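Beta-N-acetylhexosaminidase (Mycobacterium smegmatis, PDB 4YYF) probably removes terminal non-reducing N-acetyl-D-hexosamine residues from N-acetyl-beta-D-hexosaminides by hydrolysis, as a member of glycoside hydrolase family 3. Local coordinates at residues D349-L352 with Q353-A356; V308-A311 with L312-G315; L343-G346 with A347-A350. The protein carries 1 engineered substitution. One frame throughout, in Å; residues are numbered along the deposited sequence.

Interaction 1 (D349-L352 with Q353-A356); sequences DASL and QRNA. With NA (sodium ion), chain F.
The Asn355 amide lies over one face of the Ser351 carbonyl, and the Arg354 guanidinium has Ser351 OG at its edge. From the amide, ND2 donates to Ser351 O at 2.8 Å from 49° above the carbonyl plane, while Asn355 N reaches Ser351 O from the opposite face at 3.0 Å. One oxygen is thus gripped by two donors of a single residue. With chi1 at -85°, Asn355 CG sits beside its own backbone N, which turns the amide back along the helix. Asparagine suits this buried place because both ends of its amide are used: ND2 also serves Asp317 O, and OD1 accepts from Asn318 ND2. Near the guanidinium plane, Ser351 OG stands 4.5 Å from Arg354 NH1, and Ala350 CB approaches obliquely, 4.1 Å from NH1. The chain of Arg354 is extended from CG to NE, and its CG passes 3.4 Å from Ala350 O. That length carries the charged end to Asp317, whose OD1 forms a salt bridge with NH1 and is hydrogen-bonded to Ser351 OG; NE is held by Gly284 O. Ser351 OG also binds the sodium ion at 2.2 Å, a role for which a short hydroxyl side chain is apt. The ordinary helical bonds, such as Gln353 N to Asp349 O, continue through the turn. Ser351 OG and Ala347 O, four residues apart on helix 345-357, both bind the sodium together with two waters, in a domain of the TIM-barrel type.

Interaction 2 (V308-A311 with L312-G315); sequences VLRA and LQAG
Leu312 meets Val308 one helical turn back, the two side chains lying side by side and pointing the same way, with Leu312 CD1 4.0 Å from Val308 CG1. Val308 brings CG1 to this meeting by placing it anti to its backbone N (chi1 168°). Leu312 N donates to Val308 O at 3.0 Å. Branched apolar side chains fit here because the surroundings are apolar: Leu312 packs on Leu334 of helix 327-340, and Val308 on Val330 of that helix and on Ala319 and Trp321 of strand 319-321. Gln313 comes next, its chain slanting across Leu309, with CG 3.8 Å from Leu309 CD1. The methylene part thereby serves as apolar cover, while the amide continues beyond Leu309, where OE1 lies 3.5 Å from Arg310 CA and NE2 is hydrogen-bonded to Glu342 O. Its amide plane stands 81° from the guanidinium of Arg310, whose NE turns instead to Asp306 in a salt bridge. Helix 304-314 is one of the outer helices of a TIM-barrel-type domain, and it packs its aliphatic side on helix 327-340 and strand 319-321. Ala314 CB lies 3.3 Å from Arg310 O, as helix geometry dictates; the small side chain suits the close packing of Ala314 against Pro267 and Tyr270 of helix 267-275. Gly315 then leaves the helix with phi 138°, a backbone shape at which a beta carbon would press against the preceding carbonyl oxygen, yet its N still donates to Ala311 O at 3.0 Å.

Interaction 3 (L343-G346 with A347-A350); sequences LNQG and AVDA. With NA (sodium ion), chain F.
An N-cap and a hydrophobic staple open helix 345-357 here, and the first turn of that helix supplies a backbone ligand to the sodium site: Ala347 O binds the ion at 2.3 Å. Asn344 is the capping residue. Its side-chain OD1 accepts from Gly346 N at 2.7 Å, and its main-chain O accepts from Ala347 N and, weakly, from Val348 N, so that amides at the start of the helix find acceptors. Asparagine suits the place because its short side chain reaches just far enough to put OD1 at the amide two residues ahead. Gly346 fits beside it, since a beta carbon would collide with Asn344 OD1. The staple joins Leu343, just before the cap, to Val348: Leu343 CD2 lies 3.7 Å from Val348 CG2, the two side chains crossing at about a right angle, and Leu343 CD1 touches Ala347 CB at 4.2 Å. Leu343 and Val348 also pack on Leu338 of helix 327-340, which joins the two helices. Elsewhere on the turn Gln345 bends at chi2 (56°), which brings its amide forward along the helix to Asp349. Lys44 lies near Asp349 OD1 as a long, weak ion pair. Gln345 NE2 donates to Asp349 OD1 at 2.9 Å, with the oxygen in the amide's own plane but the nitrogen 48° above the plane of the carboxylate.

Interactions 1 and 3 are consecutive parts of helix 345-357, sharing Asp349 and Ala350, with centres about 9 Å apart. The sodium ion bridges them: interaction 3 gives a main-chain oxygen and interaction 1 a hydroxyl from the next turn. Interaction 2 lies on the separate helix 304-314, its centre about 10 Å from that of interaction 3, and the two touch where Leu343 CD1 comes 4.1 Å from Leu312 O. Between interactions 1 and 2 the nearest atoms stay about 5 Å apart, and the nearest atom of Gly315 is about 5 Å from the sodium. The ion's waters come closer to interaction 2: water 1 is 2.8 Å from Gly315 O and water 2 is 2.7 Å from Leu312 O.

Interaction 1 (D349-L352 with Q353-A356)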
loop_
_atom_site.group_PDB
_atom_site.type_symbol
_atom_site.label_atom_id
_atom_site.label_comp_id
_atom_site.label_asym_id
_atom_site.label_seq_id
_atom_site.Cartn_x
_atom_site.Cartn_y
_atom_site.Cartn_z
ATOM N N ASP A 349 5.769 -2.655 -17.884
ATOM C CA ASP A 349 5.164 -3.943 -18.200
ATOM C C ASP A 349 5.183 -4.913 -17.013
ATOM O O ASP A 349 4.183 -5.570 -16.734
ATOM C CB ASP A 349 5.836 -4.582 -19.419
ATOM C CG ASP A 349 5.486 -3.875 -20.728
ATOM O OD1 ASP A 349 4.587 -3.008 -20.739
ATOM O OD2 ASP A 349 6.115 -4.198 -21.753
ATOM N N ALA A 350 6.313 -5.003 -16.316
ATOM C CA ALA A 350 6.402 -5.914 -15.167
ATOM C C ALA A 350 5.385 -5.538 -14.099
ATOM O O ALA A 350 4.736 -6.404 -13.505
ATOM C CB ALA A 350 7.811 -5.924 -14.585
ATOM N N SER A 351 5.254 -4.241 -13.849
ATOM C CA SER A 351 4.359 -3.745 -12.808
ATOM C C SER A 351 2.902 -3.861 -13.227
ATOM O O SER A 351 2.022 -4.093 -12.396
ATOM C CB SER A 351 4.694 -2.289 -12.461
ATOM O OG SER A 351 5.922 -2.228 -11.755
ATOM N N LEU A 352 2.647 -3.676 -14.515
ATOM C CA LEU A 352 1.309 -3.877 -15.052
ATOM C C LEU A 352 0.861 -5.328 -14.821
ATOM O O LEU A 352 -0.244 -5.571 -14.342
ATOM C CB LEU A 352 1.285 -3.522 -16.542
ATOM C CG LEU A 352 0.005 -3.843 -17.311
ATOM C CD1 LEU A 352 -1.183 -3.097 -16.704
ATOM C CD2 LEU A 352 0.170 -3.494 -18.790
ATOM N N GLN A 353 1.731 -6.284 -15.139
ATOM C CA GLN A 353 1.451 -7.694 -14.867
ATOM C C GLN A 353 1.188 -7.982 -13.388
ATOM O O GLN A 353 0.274 -8.738 -13.059
ATOM C CB GLN A 353 2.593 -8.588 -15.371
ATOM C CG GLN A 353 2.852 -8.503 -16.880
ATOM C CD GLN A 353 4.181 -9.119 -17.268
ATOM O OE1 GLN A 353 4.623 -10.097 -16.655
ATOM N NE2 GLN A 353 4.832 -8.556 -18.294
ATOM N N ARG A 354 1.996 -7.414 -12.499
ATOM C CA ARG A 354 1.799 -7.650 -11.067
ATOM C C ARG A 354 0.484 -7.092 -10.572
ATOM O O ARG A 354 -0.152 -7.685 -9.708
ATOM C CB ARG A 354 2.949 -7.059 -10.242
ATOM C CG ARG A 354 4.262 -7.784 -10.478
ATOM C CD ARG A 354 5.319 -7.295 -9.534
ATOM N NE ARG A 354 6.590 -7.990 -9.725
ATOM C CZ ARG A 354 7.697 -7.404 -10.166
ATOM N NH1 ARG A 354 7.675 -6.109 -10.452
ATOM N NH2 ARG A 354 8.818 -8.111 -10.310
ATOM N N ASN A 355 0.096 -5.931 -11.089
ATOM C CA ASN A 355 -1.189 -5.335 -10.730
ATOM C C ASN A 355 -2.339 -6.168 -11.250
ATOM O O ASN A 355 -3.357 -6.304 -10.573
ATOM C CB ASN A 355 -1.322 -3.910 -11.278
ATOM C CG ASN A 355 -0.699 -2.884 -10.372
ATOM O OD1 ASN A 355 -1.261 -2.556 -9.325
ATOM N ND2 ASN A 355 0.463 -2.350 -10.771
ATOM N N ALA A 356 -2.186 -6.720 -12.456
ATOM C CA ALA A 356 -3.239 -7.564 -13.023
ATOM C C ALA A 356 -3.347 -8.884 -12.281
ATOM O O ALA A 356 -4.439 -9.439 -12.153
ATOM C CB ALA A 356 -3.013 -7.809 -14.532
HETATM NA NA NA F . 8.037 -1.906 -12.446
HETATM O O HOH W 1 8.433 -2.668 -10.321
HETATM O O HOH W 2 8.188 0.194 -11.559
#

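Interaction 2 (V308-A311 with L312-G315)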
loop_
_atom_site.group_PDB
_atom_site.type_symbol
_atom_site.label_atom_id
_atom_site.label_comp_id
_atom_site.label_asym_id
_atom_site.label_seq_id
_atom_site.Cartn_x
_atom_site.Cartn_y
_atom_site.Cartn_z
ATOM N N VAL A 308 5.900 10.327 -8.278
ATOM C CA VAL A 308 5.380 9.106 -8.905
ATOM C C VAL A 308 6.399 8.535 -9.879
ATOM O O VAL A 308 6.687 7.332 -9.867
ATOM C CB VAL A 308 4.043 9.377 -9.611
ATOM C CG1 VAL A 308 3.647 8.194 -10.504
ATOM C CG2 VAL A 308 2.968 9.659 -8.567
ATOM N N LEU A 309 6.966 9.401 -10.710
ATOM C CA LEU A 309 8.026 8.984 -11.627
ATOM C C LEU A 309 9.201 8.328 -10.888
ATOM O O LEU A 309 9.656 7.242 -11.262
ATOM C CB LEU A 309 8.524 10.181 -12.443
ATOM C CG LEU A 309 9.706 9.878 -13.371
ATOM C CD1 LEU A 309 9.415 8.643 -14.213
ATOM C CD2 LEU A 309 10.060 11.067 -14.275
ATOM N N ARG A 310 9.700 8.991 -9.851
ATOM C CA ARG A 310 10.810 8.448 -9.077
ATOM C C ARG A 310 10.474 7.096 -8.443
ATOM O O ARG A 310 11.314 6.195 -8.411
ATOM C CB ARG A 310 11.263 9.450 -8.011
ATOM C CG ARG A 310 12.087 10.605 -8.577
ATOM C CD ARG A 310 12.162 11.769 -7.613
ATOM N NE ARG A 310 12.996 12.845 -8.157
ATOM C CZ ARG A 310 14.325 12.869 -8.076
ATOM N NH1 ARG A 310 14.966 11.885 -7.459
ATOM N NH2 ARG A 310 15.012 13.876 -8.607
ATOM N N ALA A 311 9.247 6.951 -7.950
ATOM C CA ALA A 311 8.836 5.687 -7.348
ATOM C C ALA A 311 8.844 4.554 -8.371
ATOM O O ALA A 311 9.398 3.492 -8.111
ATOM C CB ALA A 311 7.461 5.808 -6.687
ATOM N N LEU A 312 8.235 4.782 -9.530
ATOM C CA LEU A 312 8.165 3.754 -10.569
ATOM C C LEU A 312 9.539 3.461 -11.147
ATOM O O LEU A 312 9.814 2.316 -11.534
ATOM C CB LEU A 312 7.183 4.154 -11.686
ATOM C CG LEU A 312 5.757 4.408 -11.207
ATOM C CD1 LEU A 312 4.856 4.847 -12.378
ATOM C CD2 LEU A 312 5.192 3.173 -10.495
ATOM N N GLN A 313 10.402 4.479 -11.207
ATOM C CA GLN A 313 11.796 4.273 -11.620
ATOM C C GLN A 313 12.521 3.394 -10.612
ATOM O O GLN A 313 13.329 2.537 -10.982
ATOM C CB GLN A 313 12.568 5.598 -11.688
ATOM C CG GLN A 313 12.290 6.487 -12.870
ATOM C CD GLN A 313 13.041 7.808 -12.755
ATOM O OE1 GLN A 313 13.165 8.371 -11.663
ATOM N NE2 GLN A 313 13.563 8.295 -13.876
ATOM N N ALA A 314 12.251 3.628 -9.334
ATOM C CA ALA A 314 12.974 2.932 -8.274
ATOM C C ALA A 314 12.540 1.468 -8.179
ATOM O O ALA A 314 13.325 0.603 -7.815
ATOM C CB ALA A 314 12.790 3.642 -6.946
ATOM N N GLY A 315 11.286 1.187 -8.496
ATOM C CA GLY A 315 10.846 -0.195 -8.513
ATOM C C GLY A 315 9.485 -0.473 -7.919
ATOM O O GLY A 315 9.079 -1.634 -7.840
#

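Interaction 3 (L343-G346 with A347-A350)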
loop_
_atom_site.group_PDB
_atom_site.type_symbol
_atom_site.label_atom_id
_atom_site.label_comp_id
_atom_site.label_asym_id
_atom_site.label_seq_id
_atom_site.Cartn_x
_atom_site.Cartn_y
_atom_site.Cartn_z
ATOM N N LEU A 343 12.054 6.320 -17.755
ATOM C CA LEU A 343 11.257 5.197 -17.274
ATOM C C LEU A 343 11.302 4.111 -18.336
ATOM O O LEU A 343 10.927 4.349 -19.477
ATOM C CB LEU A 343 9.809 5.634 -17.033
ATOM C CG LEU A 343 8.852 4.544 -16.530
ATOM C CD1 LEU A 343 9.374 3.973 -15.230
ATOM C CD2 LEU A 343 7.441 5.088 -16.342
ATOM N N ASN A 344 11.779 2.928 -17.974
ATOM C CA ASN A 344 11.928 1.865 -18.954
ATOM C C ASN A 344 10.597 1.171 -19.227
ATOM O O ASN A 344 9.816 0.950 -18.304
ATOM C CB ASN A 344 12.946 0.840 -18.460
ATOM C CG ASN A 344 13.330 -0.159 -19.530
ATOM O OD1 ASN A 344 12.692 -1.206 -19.680
ATOM N ND2 ASN A 344 14.382 0.158 -20.287
ATOM N N GLN A 345 10.352 0.799 -20.482
ATOM C CA GLN A 345 9.130 0.067 -20.829
ATOM C C GLN A 345 8.973 -1.218 -20.002
ATOM O O GLN A 345 7.863 -1.608 -19.638
ATOM C CB GLN A 345 9.111 -0.255 -22.329
ATOM C CG GLN A 345 7.789 -0.851 -22.819
ATOM C CD GLN A 345 6.584 0.031 -22.505
ATOM O OE1 GLN A 345 6.594 1.236 -22.767
ATOM N NE2 GLN A 345 5.540 -0.570 -21.930
ATOM N N GLY A 346 10.095 -1.865 -19.693
ATOM C CA GLY A 346 10.078 -3.102 -18.933
ATOM C C GLY A 346 9.577 -2.895 -17.520
ATOM O O GLY A 346 8.933 -3.772 -16.933
ATOM N N ALA A 347 9.867 -1.729 -16.957
ATOM C CA ALA A 347 9.431 -1.443 -15.594
ATOM C C ALA A 347 7.918 -1.325 -15.568
ATOM O O ALA A 347 7.255 -1.760 -14.621
ATOM C CB ALA A 347 10.065 -0.172 -15.087
ATOM N N VAL A 348 7.378 -0.714 -16.615
ATOM C CA VAL A 348 5.941 -0.521 -16.727
ATOM C C VAL A 348 5.240 -1.859 -16.960
ATOM O O VAL A 348 4.248 -2.165 -16.293
ATOM C CB VAL A 348 5.606 0.468 -17.858
ATOM C CG1 VAL A 348 4.101 0.501 -18.125
ATOM C CG2 VAL A 348 6.095 1.843 -17.493
ATOM N N ASP A 349 5.769 -2.655 -17.884
ATOM C CA ASP A 349 5.164 -3.943 -18.200
ATOM C C ASP A 349 5.183 -4.913 -17.013
ATOM O O ASP A 349 4.183 -5.570 -16.734
ATOM C CB ASP A 349 5.836 -4.582 -19.419
ATOM C CG ASP A 349 5.486 -3.875 -20.728
ATOM O OD1 ASP A 349 4.587 -3.008 -20.739
ATOM O OD2 ASP A 349 6.115 -4.198 -21.753
ATOM N N ALA A 350 6.313 -5.003 -16.316
ATOM C CA ALA A 350 6.402 -5.914 -15.167
ATOM C C ALA A 350 5.385 -5.538 -14.099
ATOM O O ALA A 350 4.736 -6.404 -13.505
ATOM C CB ALA A 350 7.811 -5.924 -14.585
HETATM NA NA NA F . 8.037 -1.906 -12.446
HETATM O O HOH W 1 8.433 -2.668 -10.321
HETATM O O HOH W 2 8.188 0.194 -11.559
#